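Local coordinates for protein virulence factor (PDB 2W3Y) that is a virulence factor of a Drosophila pathogen, carries an S-linked palmitoyl group and binds to lipid vesicles, at residues Gly134-Phe147 against Tyr261-Tyr275. Sequence-based numbering, arbitrary orientation.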
# COMPACT_ATOMS: atom_id res chain seq x y z
N GLY A 134 4.95 6.93 -4.47
CA GLY A 134 4.13 7.29 -5.62
C GLY A 134 4.81 7.64 -6.94
O GLY A 134 4.12 7.78 -7.95
N ASN A 135 6.15 7.78 -6.93
CA ASN A 135 6.90 8.43 -8.04
C ASN A 135 6.40 9.85 -8.35
O ASN A 135 6.05 10.16 -9.50
CB ASN A 135 6.89 7.58 -9.31
CG ASN A 135 7.63 6.29 -9.16
OD1 ASN A 135 8.61 6.20 -8.42
ND2 ASN A 135 7.19 5.27 -9.88
N VAL A 136 6.41 10.69 -7.32
CA VAL A 136 5.80 12.01 -7.38
C VAL A 136 6.71 13.08 -6.79
O VAL A 136 7.61 12.80 -5.99
CB VAL A 136 4.38 12.08 -6.67
CG1 VAL A 136 3.37 11.13 -7.32
CG2 VAL A 136 4.46 11.83 -5.16
N ILE A 137 6.47 14.32 -7.23
CA ILE A 137 6.96 15.51 -6.53
C ILE A 137 5.78 16.03 -5.71
O ILE A 137 4.77 16.49 -6.26
CB ILE A 137 7.49 16.56 -7.52
CG1 ILE A 137 8.62 15.96 -8.36
CG2 ILE A 137 7.98 17.82 -6.78
CD1 ILE A 137 8.90 16.66 -9.65
N ALA A 138 5.90 15.92 -4.39
CA ALA A 138 4.84 16.30 -3.46
C ALA A 138 4.97 17.77 -3.08
O ALA A 138 6.01 18.37 -3.27
CB ALA A 138 4.89 15.43 -2.21
N GLY A 139 3.89 18.32 -2.55
CA GLY A 139 3.92 19.65 -1.94
C GLY A 139 3.78 19.48 -0.43
O GLY A 139 4.64 18.90 0.22
N ASN A 140 2.67 19.99 0.09
CA ASN A 140 2.34 19.89 1.50
C ASN A 140 1.98 18.45 1.90
O ASN A 140 0.98 17.90 1.43
CB ASN A 140 1.17 20.83 1.84
CG ASN A 140 0.96 20.99 3.33
OD1 ASN A 140 0.96 20.01 4.10
ND2 ASN A 140 0.78 22.23 3.77
N VAL A 141 2.80 17.87 2.77
CA VAL A 141 2.52 16.53 3.30
C VAL A 141 2.51 16.53 4.83
O VAL A 141 2.76 15.51 5.46
CB VAL A 141 3.51 15.47 2.71
CG1 VAL A 141 3.39 15.43 1.18
CG2 VAL A 141 4.96 15.73 3.14
N THR A 142 2.18 17.68 5.42
CA THR A 142 2.29 17.85 6.89
C THR A 142 1.36 16.94 7.67
O THR A 142 1.70 16.54 8.80
CB THR A 142 2.06 19.32 7.36
OG1 THR A 142 0.76 19.76 6.95
CG2 THR A 142 3.15 20.24 6.81
N GLY A 143 0.19 16.62 7.10
CA GLY A 143 -0.74 15.65 7.69
C GLY A 143 -0.17 14.24 7.79
O GLY A 143 -0.22 13.61 8.84
N PHE A 144 0.37 13.74 6.68
CA PHE A 144 1.07 12.45 6.68
C PHE A 144 2.28 12.48 7.64
O PHE A 144 2.52 11.51 8.37
CB PHE A 144 1.51 12.06 5.27
CG PHE A 144 2.33 10.80 5.20
CD1 PHE A 144 1.73 9.56 5.40
CD2 PHE A 144 3.69 10.84 4.94
CE1 PHE A 144 2.49 8.37 5.35
CE2 PHE A 144 4.46 9.66 4.89
CZ PHE A 144 3.84 8.42 5.09
N ALA A 145 3.02 13.59 7.65
CA ALA A 145 4.17 13.75 8.56
C ALA A 145 3.79 13.57 10.04
O ALA A 145 4.51 12.90 10.78
CB ALA A 145 4.92 15.08 8.34
N THR A 146 2.66 14.16 10.45
CA THR A 146 2.12 13.96 11.80
C THR A 146 1.72 12.50 12.03
O THR A 146 2.03 11.92 13.08
CB THR A 146 0.92 14.92 12.13
OG1 THR A 146 1.38 16.28 12.09
CG2 THR A 146 0.35 14.65 13.51
N PHE A 147 1.05 11.89 11.06
CA PHE A 147 0.69 10.47 11.20
C PHE A 147 1.93 9.58 11.44
O PHE A 147 1.94 8.73 12.34
CB PHE A 147 -0.06 9.95 9.96
CG PHE A 147 -0.05 8.45 9.87
CD1 PHE A 147 -0.92 7.69 10.66
CD2 PHE A 147 0.88 7.79 9.05
CE1 PHE A 147 -0.90 6.30 10.62
CE2 PHE A 147 0.92 6.39 9.01
CZ PHE A 147 0.03 5.65 9.80
N TYR A 261 -3.17 2.51 9.77
CA TYR A 261 -3.86 3.06 8.59
C TYR A 261 -3.80 4.58 8.50
O TYR A 261 -3.94 5.26 9.51
CB TYR A 261 -5.33 2.62 8.58
CG TYR A 261 -6.16 3.21 7.45
CD1 TYR A 261 -6.11 2.68 6.16
CD2 TYR A 261 -7.01 4.31 7.68
CE1 TYR A 261 -6.89 3.23 5.11
CE2 TYR A 261 -7.78 4.86 6.66
CZ TYR A 261 -7.72 4.32 5.38
OH TYR A 261 -8.49 4.88 4.39
N PHE A 262 -3.61 5.08 7.29
CA PHE A 262 -3.70 6.50 6.97
C PHE A 262 -4.23 6.66 5.55
O PHE A 262 -3.89 5.87 4.67
CB PHE A 262 -2.33 7.18 7.09
CG PHE A 262 -2.33 8.66 6.77
CD1 PHE A 262 -2.75 9.60 7.71
CD2 PHE A 262 -1.90 9.12 5.52
CE1 PHE A 262 -2.75 10.98 7.42
CE2 PHE A 262 -1.89 10.50 5.21
CZ PHE A 262 -2.32 11.42 6.16
N ASP A 263 -5.06 7.67 5.34
CA ASP A 263 -5.44 8.09 3.99
C ASP A 263 -5.38 9.60 3.90
O ASP A 263 -5.53 10.29 4.90
CB ASP A 263 -6.84 7.61 3.63
CG ASP A 263 -7.92 8.37 4.39
OD1 ASP A 263 -8.07 8.10 5.60
OD2 ASP A 263 -8.59 9.25 3.79
N ASP A 264 -5.16 10.12 2.69
CA ASP A 264 -5.20 11.55 2.47
C ASP A 264 -5.39 11.85 0.99
O ASP A 264 -5.13 10.99 0.13
CB ASP A 264 -3.92 12.22 2.99
CG ASP A 264 -4.13 13.68 3.43
OD1 ASP A 264 -5.30 14.18 3.39
OD2 ASP A 264 -3.13 14.33 3.82
N ILE A 265 -5.90 13.04 0.72
CA ILE A 265 -5.82 13.65 -0.61
C ILE A 265 -4.71 14.68 -0.53
O ILE A 265 -4.84 15.72 0.14
CB ILE A 265 -7.17 14.28 -1.09
CG1 ILE A 265 -8.26 13.20 -1.16
CG2 ILE A 265 -7.00 14.97 -2.44
CD1 ILE A 265 -9.69 13.72 -1.25
N PHE A 266 -3.60 14.39 -1.19
CA PHE A 266 -2.47 15.30 -1.21
C PHE A 266 -2.72 16.35 -2.29
O PHE A 266 -3.20 16.02 -3.38
CB PHE A 266 -1.18 14.55 -1.51
CG PHE A 266 -0.74 13.64 -0.41
CD1 PHE A 266 -0.07 14.15 0.71
CD2 PHE A 266 -1.00 12.28 -0.47
CE1 PHE A 266 0.34 13.31 1.73
CE2 PHE A 266 -0.58 11.42 0.55
CZ PHE A 266 0.09 11.94 1.65
N ASN A 267 -2.39 17.60 -1.99
CA ASN A 267 -2.61 18.72 -2.90
C ASN A 267 -1.32 19.23 -3.53
O ASN A 267 -0.25 19.14 -2.92
CB ASN A 267 -3.33 19.87 -2.19
CG ASN A 267 -4.69 19.45 -1.63
OD1 ASN A 267 -5.53 18.92 -2.36
ND2 ASN A 267 -4.90 19.69 -0.34
N GLY A 268 -1.45 19.76 -4.75
CA GLY A 268 -0.34 20.33 -5.51
C GLY A 268 0.73 19.33 -5.92
O GLY A 268 1.92 19.64 -5.87
N VAL A 269 0.30 18.14 -6.35
CA VAL A 269 1.22 17.04 -6.68
C VAL A 269 1.42 16.86 -8.20
O VAL A 269 0.47 16.95 -8.97
CB VAL A 269 0.73 15.70 -6.04
CG1 VAL A 269 1.76 14.55 -6.22
CG2 VAL A 269 0.43 15.90 -4.57
N LYS A 270 2.66 16.61 -8.61
CA LYS A 270 2.92 16.22 -10.00
C LYS A 270 3.80 14.96 -10.07
O LYS A 270 4.49 14.65 -9.10
CB LYS A 270 3.52 17.39 -10.80
CG LYS A 270 4.88 17.90 -10.32
CD LYS A 270 5.56 18.67 -11.45
CE LYS A 270 6.28 19.92 -10.95
NZ LYS A 270 7.59 19.67 -10.26
N PRO A 271 3.77 14.24 -11.22
CA PRO A 271 4.65 13.07 -11.37
C PRO A 271 6.12 13.49 -11.41
O PRO A 271 6.45 14.61 -11.82
CB PRO A 271 4.22 12.48 -12.73
CG PRO A 271 2.90 13.13 -13.06
CD PRO A 271 2.97 14.47 -12.43
N ASN A 272 7.00 12.62 -10.94
CA ASN A 272 8.44 12.84 -11.10
C ASN A 272 8.95 12.10 -12.35
O ASN A 272 8.16 11.49 -13.08
CB ASN A 272 9.22 12.48 -9.81
CG ASN A 272 9.36 10.98 -9.56
OD1 ASN A 272 9.06 10.13 -10.41
ND2 ASN A 272 9.86 10.64 -8.37
N LYS A 273 10.26 12.16 -12.59
CA LYS A 273 10.82 11.58 -13.80
C LYS A 273 10.80 10.04 -13.84
O LYS A 273 11.14 9.46 -14.85
CB LYS A 273 12.25 12.10 -14.02
CG LYS A 273 13.27 11.46 -13.07
CD LYS A 273 14.65 12.06 -13.25
CE LYS A 273 15.59 11.57 -12.18
NZ LYS A 273 16.70 12.55 -11.94
N ASN A 274 10.43 9.37 -12.74
CA ASN A 274 10.32 7.92 -12.74
C ASN A 274 8.90 7.43 -12.98
O ASN A 274 8.66 6.24 -13.07
CB ASN A 274 10.82 7.32 -11.42
CG ASN A 274 12.24 7.75 -11.07
OD1 ASN A 274 12.56 7.93 -9.89
ND2 ASN A 274 13.08 7.93 -12.08
N TYR A 275 7.96 8.37 -13.07
CA TYR A 275 6.55 8.04 -13.22
C TYR A 275 6.30 7.48 -14.62
O TYR A 275 6.80 8.02 -15.62
CB TYR A 275 5.67 9.28 -12.95
CG TYR A 275 4.19 9.00 -12.94
CD1 TYR A 275 3.54 8.65 -11.76
CD2 TYR A 275 3.43 9.08 -14.11
CE1 TYR A 275 2.17 8.37 -11.74
CE2 TYR A 275 2.06 8.81 -14.11
CZ TYR A 275 1.44 8.47 -12.93
OH TYR A 275 0.08 8.20 -12.92
O HOH W 1 10.42 7.84 -7.57
O HOH W 2 10.23 12.87 -6.36
O HOH W 3 4.70 19.18 -6.78
O HOH W 4 1.45 17.34 -1.68
O HOH W 5 -1.33 18.25 0.79
O HOH W 6 -0.62 15.13 4.23
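F262 meets F147 and F144 of helix 142-159 in an aromatic cluster. Its CB sits over the centre of the F147 ring, 3.6 Å from the centroid, a CH-pi contact almost on the ring normal. The two rings are near parallel (28°) but slid apart, so they barely overlap. With chi1 at 179°, F262 CG points opposite the backbone N, which carries the ring past F147; F262 CD2 then reaches the edge of the F144 ring, 3.7 Å from F144 CD1. Further along, F266 turns its ring edge to F144 CB, while V141 CG1 approaches the F266 ring obliquely, 3.7 Å from F266 CD1. Beyond G139 and G268 the chains close into a two-stranded antiparallel ribbon, 136-137 with 270-271. I137 and K270 form its hydrogen-bonded pair, I137 N to K270 O being 2.7 Å, and their side chains share a face, where I137 CD1 lies by K270 NZ. V136 and P271 are the non-hydrogen-bonded pair; V136 CB packs on V269 CG1. At the end of the ribbon N272 N donates to N135 O at 3.0 Å. The N272 amide lies against the N135 peptide, its OD1 accepting from N274 N in an Asx turn. One water links N135 OD1, N272 ND2 and N274 OD1. Between cluster and ribbon, one water joins G139 N and N140 O to N267 O, and another joins F144 N to D264 OD2. Strand 262-266 lies parallel to strand 40-49 in the large mixed sheet, and I130 of helix 125-134 touches F144 and F266. The F144 side chain is about 7 Å from the bound palmitic acid. Beside the ribbon, Y275 OH bonds to D176 and G134 O to R190.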